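Local structure of beta-2-microglobulin (Ctenopharyngodon idella, 5H5Z) at residues B[28-33]-B[60-65]; B[34-39]-B[81-86]; B[45-50]-B[67-72]. The protein serves as the light chain of bony fish MHC class I molecules, assembling with the heavy chain in the peptide-presenting complex. The protein carries 1 engineered substitution. All blocks are in the same frame, centred on the assembly; numbering follows the deposited sequence.

Interaction 1: B[28-33]-B[60-65]; sequences VSNFHP and GWQFHL
Phe31 and Phe63 come together through unlike first torsions: CG of Phe31 lies between its own backbone N and carbonyl carbon (chi1 70°), which tips the ring over the neighbouring strand, whereas CG of Phe63 stands opposite its carbonyl carbon (chi1 -64°), carrying that ring off toward His32. The two side chains thus cross at about a right angle on one face of an antiparallel sheet of the immunoglobulin C1-set sandwich. Their meeting is a CH-pi contact and not a ring stack, with CB of Phe63 3.8 Å from the centroid of the Phe31 ring. CD1 of Leu65 approaches the edge of the same ring, 3.8 Å from CZ of Phe31. The Phe63 ring turns an edge to the backbone, its CD2 lying 3.2 Å from O of Phe31, and it meets the His32 ring edge to edge through CE2 and ND1.

Underneath, the strands are paired unevenly. Val28 and Leu65 form a regular hydrogen-bonded pair, with N of Leu65 2.7 Å from O of Val28 and the reciprocal bond also made. Two residues further on, Asn30 takes a left-handed backbone conformation, and both it and Phe31 face Phe63, which makes a G1 beta bulge. Beyond it the bond from Phe63 N to Phe31 O is sound, but the one from Phe31 N to Phe63 O is weak at 3.4 Å. The loop before Phe63 reaches the MHC class I heavy chain, where Trp61 NE1 bonds to Asp118 of that chain and Phe63 packs on its Gln93.

On the other face the extended side chain of Gln62 lies across the bulge, its NE2 3.2 Å from CA of Asn30 and its amide plane turned 49° from that of Asn30.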
loop_
_atom_site.group_PDB
_atom_site.type_symbol
_atom_site.label_atom_id
_atom_site.label_comp_id
_atom_site.label_asym_id
_atom_site.label_seq_id
_atom_site.Cartn_x
_atom_site.Cartn_y
_atom_site.Cartn_z
ATOM N N VAL B 28 2.631 4.445 -7.218
ATOM C CA VAL B 28 2.045 5.783 -7.215
ATOM C C VAL B 28 1.324 5.973 -5.882
ATOM O O VAL B 28 0.368 5.257 -5.586
ATOM C CB VAL B 28 1.094 5.966 -8.417
ATOM C CG1 VAL B 28 0.492 7.367 -8.434
ATOM C CG2 VAL B 28 1.829 5.689 -9.725
ATOM N N SER B 29 1.795 6.915 -5.070
ATOM C CA SER B 29 1.333 7.008 -3.686
ATOM C C SER B 29 1.075 8.441 -3.248
ATOM O O SER B 29 1.369 9.380 -3.983
ATOM C CB SER B 29 2.359 6.362 -2.754
ATOM O OG SER B 29 3.593 7.068 -2.809
ATOM N N ASN B 30 0.520 8.594 -2.046
ATOM C CA ASN B 30 0.334 9.905 -1.420
ATOM C C ASN B 30 -0.570 10.856 -2.213
ATOM O O ASN B 30 -0.354 12.070 -2.206
ATOM C CB ASN B 30 1.697 10.577 -1.151
ATOM C CG ASN B 30 2.548 9.815 -0.148
ATOM O OD1 ASN B 30 2.057 8.958 0.592
ATOM N ND2 ASN B 30 3.839 10.134 -0.114
ATOM N N PHE B 31 -1.582 10.317 -2.890
ATOM C CA PHE B 31 -2.415 11.158 -3.753
ATOM C C PHE B 31 -3.895 11.209 -3.378
ATOM O O PHE B 31 -4.445 10.252 -2.847
ATOM C CB PHE B 31 -2.226 10.806 -5.239
ATOM C CG PHE B 31 -2.797 9.471 -5.641
ATOM C CD1 PHE B 31 -4.114 9.365 -6.089
ATOM C CD2 PHE B 31 -2.009 8.324 -5.608
ATOM C CE1 PHE B 31 -4.639 8.139 -6.473
ATOM C CE2 PHE B 31 -2.527 7.096 -5.990
ATOM C CZ PHE B 31 -3.845 7.002 -6.420
ATOM N N HIS B 32 -4.512 12.358 -3.653
ATOM C CA HIS B 32 -5.946 12.590 -3.447
ATOM C C HIS B 32 -6.353 13.723 -4.387
ATOM O O HIS B 32 -5.608 14.693 -4.513
ATOM C CB HIS B 32 -6.229 12.997 -1.999
ATOM C CG HIS B 32 -7.636 13.458 -1.761
ATOM N ND1 HIS B 32 -8.675 12.584 -1.523
ATOM C CD2 HIS B 32 -8.178 14.700 -1.735
ATOM C CE1 HIS B 32 -9.793 13.265 -1.356
ATOM N NE2 HIS B 32 -9.520 14.552 -1.481
ATOM N N PRO B 33 -7.531 13.623 -5.048
ATOM C CA PRO B 33 -8.540 12.549 -4.996
ATOM C C PRO B 33 -8.115 11.271 -5.751
ATOM O O PRO B 33 -7.070 11.272 -6.407
ATOM C CB PRO B 33 -9.771 13.201 -5.631
ATOM C CG PRO B 33 -9.216 14.207 -6.574
ATOM C CD PRO B 33 -7.965 14.731 -5.926
ATOM N N GLY B 60 -3.811 8.409 7.245
ATOM C CA GLY B 60 -3.628 9.727 6.650
ATOM C C GLY B 60 -4.508 9.922 5.426
ATOM O O GLY B 60 -4.627 11.042 4.914
ATOM N N TRP B 61 -5.090 8.822 4.939
ATOM C CA TRP B 61 -6.159 8.826 3.923
ATOM C C TRP B 61 -5.714 8.901 2.460
ATOM O O TRP B 61 -6.538 8.750 1.557
ATOM C CB TRP B 61 -7.188 9.933 4.197
ATOM C CG TRP B 61 -7.740 9.918 5.580
ATOM C CD1 TRP B 61 -7.465 10.795 6.590
ATOM C CD2 TRP B 61 -8.657 8.966 6.112
ATOM N NE1 TRP B 61 -8.172 10.453 7.721
ATOM C CE2 TRP B 61 -8.905 9.325 7.456
ATOM C CE3 TRP B 61 -9.300 7.841 5.580
ATOM C CZ2 TRP B 61 -9.779 8.607 8.275
ATOM C CZ3 TRP B 61 -10.164 7.125 6.396
ATOM C CH2 TRP B 61 -10.393 7.512 7.728
ATOM N N GLN B 62 -4.430 9.145 2.219
ATOM C CA GLN B 62 -3.937 9.286 0.851
ATOM C C GLN B 62 -3.868 7.924 0.160
ATOM O O GLN B 62 -3.547 6.910 0.787
ATOM C CB GLN B 62 -2.578 9.995 0.832
ATOM C CG GLN B 62 -2.614 11.385 1.461
ATOM C CD GLN B 62 -1.274 12.104 1.439
ATOM O OE1 GLN B 62 -1.223 13.333 1.482
ATOM N NE2 GLN B 62 -0.186 11.346 1.384
ATOM N N PHE B 63 -4.183 7.921 -1.133
ATOM C CA PHE B 63 -4.312 6.694 -1.916
ATOM C C PHE B 63 -2.972 6.213 -2.471
ATOM O O PHE B 63 -2.044 6.999 -2.656
ATOM C CB PHE B 63 -5.290 6.923 -3.073
ATOM C CG PHE B 63 -6.689 7.224 -2.633
ATOM C CD1 PHE B 63 -7.553 6.191 -2.300
ATOM C CD2 PHE B 63 -7.152 8.540 -2.554
ATOM C CE1 PHE B 63 -8.856 6.458 -1.894
ATOM C CE2 PHE B 63 -8.450 8.814 -2.143
ATOM C CZ PHE B 63 -9.304 7.769 -1.815
ATOM N N HIS B 64 -2.879 4.914 -2.737
ATOM C CA HIS B 64 -1.708 4.354 -3.403
ATOM C C HIS B 64 -2.130 3.263 -4.378
ATOM O O HIS B 64 -3.110 2.542 -4.142
ATOM C CB HIS B 64 -0.667 3.844 -2.396
ATOM C CG HIS B 64 -1.144 2.701 -1.549
ATOM N ND1 HIS B 64 -0.782 1.393 -1.790
ATOM C CD2 HIS B 64 -1.948 2.673 -0.461
ATOM C CE1 HIS B 64 -1.344 0.609 -0.888
ATOM N NE2 HIS B 64 -2.058 1.361 -0.069
ATOM N N LEU B 65 -1.412 3.182 -5.493
ATOM C CA LEU B 65 -1.626 2.146 -6.492
ATOM C C LEU B 65 -0.294 1.649 -7.014
ATOM O O LEU B 65 0.686 2.392 -7.052
ATOM C CB LEU B 65 -2.441 2.680 -7.672
ATOM C CG LEU B 65 -3.905 3.055 -7.449
ATOM C CD1 LEU B 65 -4.397 3.899 -8.609
ATOM C CD2 LEU B 65 -4.785 1.817 -7.274
#

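Interaction 2: B[34-39]-B[81-86]; sequences PDISIE and CRVKHM
CD1 of Ile36 is the apolar centre, lying 3.6 Å from CG1 of Val83 and 3.9 Å from CB of His85. CG1 of Ile36 points away from the backbone N (chi1 -161°), which sends this longer branch across to the partner strand. With an alanine here, a gap is likely to open beside Val83 CG1 and His85 CB to lose its apolar neighbour. Further along, CG2 of Ile38 rests 3.6 Å from SG of Cys81. That sulfur is bonded to Cys26, the disulfide that joins the two sheets of an immunoglobulin domain, and Ile36 and Ile38 both reach Val28 and Leu65 of the facing sheet. The His85 ring turns its edge to the backbone, CD2 lying 3.3 Å from Asp35 O, while its NE2 is hydrogen-bonded to Pro33 O.

The strands themselves run antiparallel, 172° between their directions, with Ser37–Lys84 and Glu39–Arg82 as hydrogen-bonded pairs and Ile38–Val83 as a non-hydrogen-bonded one. On the outer face, CB of Ser37 lies beside CB of Lys84 at 3.8 Å. Next to them a water bridges the strands, 2.8 Å from Ser37 OG and donating to Arg82 O.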
loop_
_atom_site.group_PDB
_atom_site.type_symbol
_atom_site.label_atom_id
_atom_site.label_comp_id
_atom_site.label_asym_id
_atom_site.label_seq_id
_atom_site.Cartn_x
_atom_site.Cartn_y
_atom_site.Cartn_z
ATOM N N PRO B 34 -8.920 10.193 -5.653
ATOM C CA PRO B 34 -8.499 8.862 -6.122
ATOM C C PRO B 34 -8.435 8.644 -7.634
ATOM O O PRO B 34 -7.659 7.795 -8.082
ATOM C CB PRO B 34 -9.535 7.923 -5.499
ATOM C CG PRO B 34 -10.743 8.769 -5.283
ATOM C CD PRO B 34 -10.224 10.141 -4.963
ATOM N N ASP B 35 -9.237 9.375 -8.408
ATOM C CA ASP B 35 -9.255 9.205 -9.860
ATOM C C ASP B 35 -7.891 9.513 -10.457
ATOM O O ASP B 35 -7.337 10.595 -10.242
ATOM C CB ASP B 35 -10.323 10.086 -10.509
ATOM C CG ASP B 35 -10.983 9.418 -11.693
ATOM O OD1 ASP B 35 -10.301 9.203 -12.719
ATOM O OD2 ASP B 35 -12.184 9.089 -11.586
ATOM N N ILE B 36 -7.353 8.550 -11.199
ATOM C CA ILE B 36 -5.992 8.649 -11.727
ATOM C C ILE B 36 -5.805 7.724 -12.934
ATOM O O ILE B 36 -6.509 6.718 -13.076
ATOM C CB ILE B 36 -4.949 8.342 -10.618
ATOM C CG1 ILE B 36 -3.561 8.886 -10.989
ATOM C CG2 ILE B 36 -4.912 6.850 -10.284
ATOM C CD1 ILE B 36 -2.681 9.171 -9.788
ATOM N N SER B 37 -4.863 8.089 -13.801
ATOM C CA SER B 37 -4.458 7.270 -14.934
ATOM C C SER B 37 -2.986 6.914 -14.773
ATOM O O SER B 37 -2.141 7.807 -14.612
ATOM C CB SER B 37 -4.666 8.041 -16.245
ATOM O OG SER B 37 -4.214 7.295 -17.363
ATOM N N ILE B 38 -2.680 5.618 -14.806
ATOM C CA ILE B 38 -1.292 5.151 -14.769
ATOM C C ILE B 38 -1.051 4.216 -15.951
ATOM O O ILE B 38 -1.822 3.279 -16.175
ATOM C CB ILE B 38 -0.950 4.412 -13.450
ATOM C CG1 ILE B 38 -1.306 5.263 -12.222
ATOM C CG2 ILE B 38 0.526 4.020 -13.427
ATOM C CD1 ILE B 38 -1.411 4.473 -10.932
ATOM N N GLU B 39 0.009 4.482 -16.713
ATOM C CA GLU B 39 0.364 3.648 -17.855
ATOM C C GLU B 39 1.861 3.390 -17.871
ATOM O O GLU B 39 2.650 4.297 -17.619
ATOM C CB GLU B 39 -0.066 4.306 -19.173
ATOM C CG GLU B 39 -1.574 4.436 -19.383
ATOM C CD GLU B 39 -2.311 3.105 -19.494
ATOM O OE1 GLU B 39 -1.663 2.039 -19.561
ATOM O OE2 GLU B 39 -3.559 3.126 -19.517
ATOM N N CYS B 81 6.887 5.492 -16.753
ATOM C CA CYS B 81 5.550 5.435 -16.192
ATOM C C CYS B 81 4.931 6.815 -16.346
ATOM O O CYS B 81 5.506 7.815 -15.894
ATOM C CB CYS B 81 5.607 5.015 -14.720
ATOM S SG CYS B 81 4.018 4.971 -13.862
ATOM N N ARG B 82 3.779 6.864 -17.014
ATOM C CA ARG B 82 3.050 8.108 -17.221
ATOM C C ARG B 82 1.820 8.155 -16.333
ATOM O O ARG B 82 0.947 7.283 -16.401
ATOM C CB ARG B 82 2.659 8.293 -18.690
ATOM C CG ARG B 82 1.844 9.556 -18.959
ATOM C CD ARG B 82 1.803 9.902 -20.436
ATOM N NE ARG B 82 1.163 8.861 -21.235
ATOM C CZ ARG B 82 1.515 8.539 -22.478
ATOM N NH1 ARG B 82 2.522 9.163 -23.082
ATOM N NH2 ARG B 82 0.864 7.577 -23.120
ATOM N N VAL B 83 1.768 9.182 -15.492
ATOM C CA VAL B 83 0.687 9.341 -14.526
ATOM C C VAL B 83 -0.096 10.626 -14.801
ATOM O O VAL B 83 0.490 11.707 -14.940
ATOM C CB VAL B 83 1.227 9.340 -13.080
ATOM C CG1 VAL B 83 0.096 9.478 -12.072
ATOM C CG2 VAL B 83 2.033 8.075 -12.800
ATOM N N LYS B 84 -1.418 10.493 -14.892
ATOM C CA LYS B 84 -2.310 11.628 -15.098
ATOM C C LYS B 84 -3.291 11.768 -13.934
ATOM O O LYS B 84 -4.208 10.955 -13.773
ATOM C CB LYS B 84 -3.047 11.508 -16.438
ATOM C CG LYS B 84 -2.117 11.478 -17.643
ATOM C CD LYS B 84 -2.867 11.308 -18.951
ATOM C CE LYS B 84 -1.890 11.141 -20.105
ATOM N NZ LYS B 84 -2.585 11.127 -21.421
ATOM N N HIS B 85 -3.071 12.800 -13.123
ATOM C CA HIS B 85 -3.893 13.083 -11.947
ATOM C C HIS B 85 -4.429 14.502 -12.063
ATOM O O HIS B 85 -3.665 15.435 -12.328
ATOM C CB HIS B 85 -3.058 12.930 -10.676
ATOM C CG HIS B 85 -3.842 13.051 -9.407
ATOM N ND1 HIS B 85 -3.580 14.017 -8.460
ATOM C CD2 HIS B 85 -4.869 12.315 -8.917
ATOM C CE1 HIS B 85 -4.413 13.877 -7.446
ATOM N NE2 HIS B 85 -5.207 12.851 -7.699
ATOM N N MET B 86 -5.737 14.662 -11.858
ATOM C CA MET B 86 -6.428 15.921 -12.144
ATOM C C MET B 86 -6.110 16.328 -13.586
ATOM O O MET B 86 -6.433 15.586 -14.516
ATOM C CB MET B 86 -6.037 17.019 -11.140
ATOM C CG MET B 86 -6.219 16.639 -9.679
ATOM S SD MET B 86 -7.946 16.355 -9.245
ATOM C CE MET B 86 -8.603 18.024 -9.259
HETATM O O HOH W 1 -1.535 7.919 -17.710
#

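Interaction 3: B[45-50]-B[67-72]; sequences KVIADA and KSVSFK. Engineered in segment 45-50: Lys45 (natural residue Glu).
Val69 lays its side chain against Ala50, with CB of Val69 3.9 Å from CA of Ala50, and spreads both methyl groups over the turn that precedes it. The contact lies at the edge of the immunoglobulin sandwich, where the chain leaves strand 45-46 of one sheet and crosses to strand 51-57 of the other. Residues 47-50 make this passage, and they meet strand 63-71 by packing alone: no hydrogen bond joins the two segments.

CG1 of Val69 sits between the backbone N and the carbonyl carbon (chi1 70°), and CG2 of Ile47 lies 4.0 Å from both Val69 methyls, CG1 and CG2. Val69 CG2, pointing away from the backbone N, in addition lies near two carbonyl oxygens, 3.8 Å from Asp49 O and 3.9 Å from Ala48 O. The left-handed backbone of Asp49 bends the chain round here, so that Ile47 and Ala50, on the two sides of the bend, both touch the one valine. Ile47 approaches obliquely, chiefly through its CG2 methyl. Val69 also packs on Leu40 of strand 36-42, so that a single buried residue touches the crossing segment and the opposite sheet.

Ser68 turns its side chain the other way, where it packs on Glu230 of the MHC class I heavy chain, but its carbonyl faces the crossing: CA of Ala50 makes a C-H...O contact with Ser68 O at 3.4 Å. Just past this point Gln51 takes up backbone hydrogen bonding with Ser68, and the segment merges into the sheet. Lys67, like Val69, serves the crossing side. Its chain is bent by rotation about CB–CG (chi2 138°) and runs alongside the methyl of Ala50 toward strand 36-42, where NZ is hydrogen-bonded to Ile38 O; on the way CE passes 3.6 Å from CB of Ala50.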
loop_
_atom_site.group_PDB
_atom_site.type_symbol
_atom_site.label_atom_id
_atom_site.label_comp_id
_atom_site.label_asym_id
_atom_site.label_seq_id
_atom_site.Cartn_x
_atom_site.Cartn_y
_atom_site.Cartn_z
ATOM N N LYS B 45 5.424 3.969 -26.010
ATOM C CA LYS B 45 4.200 3.258 -26.391
ATOM C C LYS B 45 3.642 2.476 -25.200
ATOM O O LYS B 45 4.390 1.795 -24.498
ATOM C CB LYS B 45 4.466 2.303 -27.567
ATOM C CG LYS B 45 5.090 2.943 -28.806
ATOM C CD LYS B 45 4.100 3.822 -29.558
ATOM C CE LYS B 45 4.719 4.401 -30.820
ATOM N NZ LYS B 45 3.781 5.322 -31.521
ATOM N N VAL B 46 2.330 2.571 -24.983
ATOM C CA VAL B 46 1.671 1.900 -23.850
ATOM C C VAL B 46 1.882 0.384 -23.915
ATOM O O VAL B 46 1.616 -0.240 -24.943
ATOM C CB VAL B 46 0.156 2.224 -23.789
ATOM C CG1 VAL B 46 -0.498 1.521 -22.608
ATOM C CG2 VAL B 46 -0.080 3.728 -23.695
ATOM N N ILE B 47 2.377 -0.194 -22.821
ATOM C CA ILE B 47 2.575 -1.640 -22.733
ATOM C C ILE B 47 1.262 -2.305 -22.343
ATOM O O ILE B 47 0.641 -1.933 -21.344
ATOM C CB ILE B 47 3.685 -2.025 -21.725
ATOM C CG1 ILE B 47 5.012 -1.348 -22.102
ATOM C CG2 ILE B 47 3.846 -3.542 -21.648
ATOM C CD1 ILE B 47 6.088 -1.442 -21.039
ATOM N N ALA B 48 0.849 -3.284 -23.148
ATOM C CA ALA B 48 -0.378 -4.038 -22.910
ATOM C C ALA B 48 -0.219 -5.040 -21.763
ATOM O O ALA B 48 0.903 -5.417 -21.397
ATOM C CB ALA B 48 -0.819 -4.746 -24.185
ATOM N N ASP B 49 -1.353 -5.447 -21.196
ATOM C CA ASP B 49 -1.417 -6.462 -20.135
ATOM C C ASP B 49 -0.707 -6.066 -18.837
ATOM O O ASP B 49 -0.289 -6.930 -18.065
ATOM C CB ASP B 49 -0.911 -7.827 -20.635
ATOM C CG ASP B 49 -1.759 -8.396 -21.765
ATOM O OD1 ASP B 49 -2.884 -7.901 -21.995
ATOM O OD2 ASP B 49 -1.295 -9.350 -22.424
ATOM N N ALA B 50 -0.569 -4.764 -18.598
ATOM C CA ALA B 50 -0.064 -4.278 -17.316
ATOM C C ALA B 50 -1.126 -4.527 -16.249
ATOM O O ALA B 50 -2.317 -4.441 -16.530
ATOM C CB ALA B 50 0.285 -2.803 -17.395
ATOM N N LYS B 67 1.238 -0.233 -10.464
ATOM C CA LYS B 67 1.123 -0.810 -11.795
ATOM C C LYS B 67 2.405 -1.557 -12.110
ATOM O O LYS B 67 3.493 -1.071 -11.814
ATOM C CB LYS B 67 0.859 0.259 -12.847
ATOM C CG LYS B 67 0.367 -0.320 -14.160
ATOM C CD LYS B 67 -0.752 0.537 -14.708
ATOM C CE LYS B 67 -1.621 -0.218 -15.689
ATOM N NZ LYS B 67 -2.704 0.669 -16.192
ATOM N N SER B 68 2.269 -2.745 -12.693
ATOM C CA SER B 68 3.425 -3.581 -13.005
ATOM C C SER B 68 3.180 -4.403 -14.262
ATOM O O SER B 68 2.033 -4.634 -14.647
ATOM C CB SER B 68 3.767 -4.499 -11.821
ATOM O OG SER B 68 2.696 -5.383 -11.513
ATOM N N VAL B 69 4.267 -4.816 -14.911
ATOM C CA VAL B 69 4.204 -5.702 -16.068
ATOM C C VAL B 69 5.551 -6.400 -16.236
ATOM O O VAL B 69 6.587 -5.868 -15.817
ATOM C CB VAL B 69 3.807 -4.948 -17.367
ATOM C CG1 VAL B 69 4.925 -4.029 -17.849
ATOM C CG2 VAL B 69 3.398 -5.925 -18.463
ATOM N N SER B 70 5.526 -7.597 -16.818
ATOM C CA SER B 70 6.764 -8.308 -17.159
ATOM C C SER B 70 7.534 -7.519 -18.212
ATOM O O SER B 70 6.935 -6.960 -19.130
ATOM C CB SER B 70 6.445 -9.711 -17.686
ATOM O OG SER B 70 7.596 -10.316 -18.250
ATOM N N PHE B 71 8.857 -7.464 -18.069
ATOM C CA PHE B 71 9.707 -6.835 -19.080
ATOM C C PHE B 71 11.109 -7.426 -19.073
ATOM O O PHE B 71 11.541 -8.021 -18.081
ATOM C CB PHE B 71 9.702 -5.287 -18.982
ATOM C CG PHE B 71 10.683 -4.700 -17.990
ATOM C CD1 PHE B 71 10.838 -5.227 -16.707
ATOM C CD2 PHE B 71 11.440 -3.583 -18.343
ATOM C CE1 PHE B 71 11.737 -4.661 -15.811
ATOM C CE2 PHE B 71 12.337 -3.007 -17.448
ATOM C CZ PHE B 71 12.487 -3.550 -16.181
ATOM N N LYS B 72 11.787 -7.291 -20.204
ATOM C CA LYS B 72 13.158 -7.736 -20.348
ATOM C C LYS B 72 13.953 -6.554 -20.903
ATOM O O LYS B 72 14.008 -6.360 -22.117
ATOM C CB LYS B 72 13.223 -8.953 -21.276
ATOM C CG LYS B 72 14.559 -9.684 -21.260
ATOM C CD LYS B 72 14.454 -11.084 -21.848
ATOM C CE LYS B 72 14.547 -11.068 -23.365
ATOM N NZ LYS B 72 14.791 -12.433 -23.918
#

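Overall arrangement
All three contacts belong to one immunoglobulin C1-set domain. Interaction 1 joins strands 22-31 and 63-71 of one sheet, and interaction 2 joins strands 36-42 and 79-85 of the other; their centres are about 11 Å apart, and they touch through Leu65 on Ile36 and the Pro33–His85 hydrogen bond. Interaction 3 lies about 22 Å from interaction 1, farther along the same strand 63-71 and across the chain's centre, and about 15 Å from interaction 2, which it meets through Lys67. In sequence, interactions 1 and 2 interleave, while both segments of interaction 3 fall between those of interaction 2. Interaction 3 packs the segment crossing between the sheets, and residues of all three touch the heavy chain.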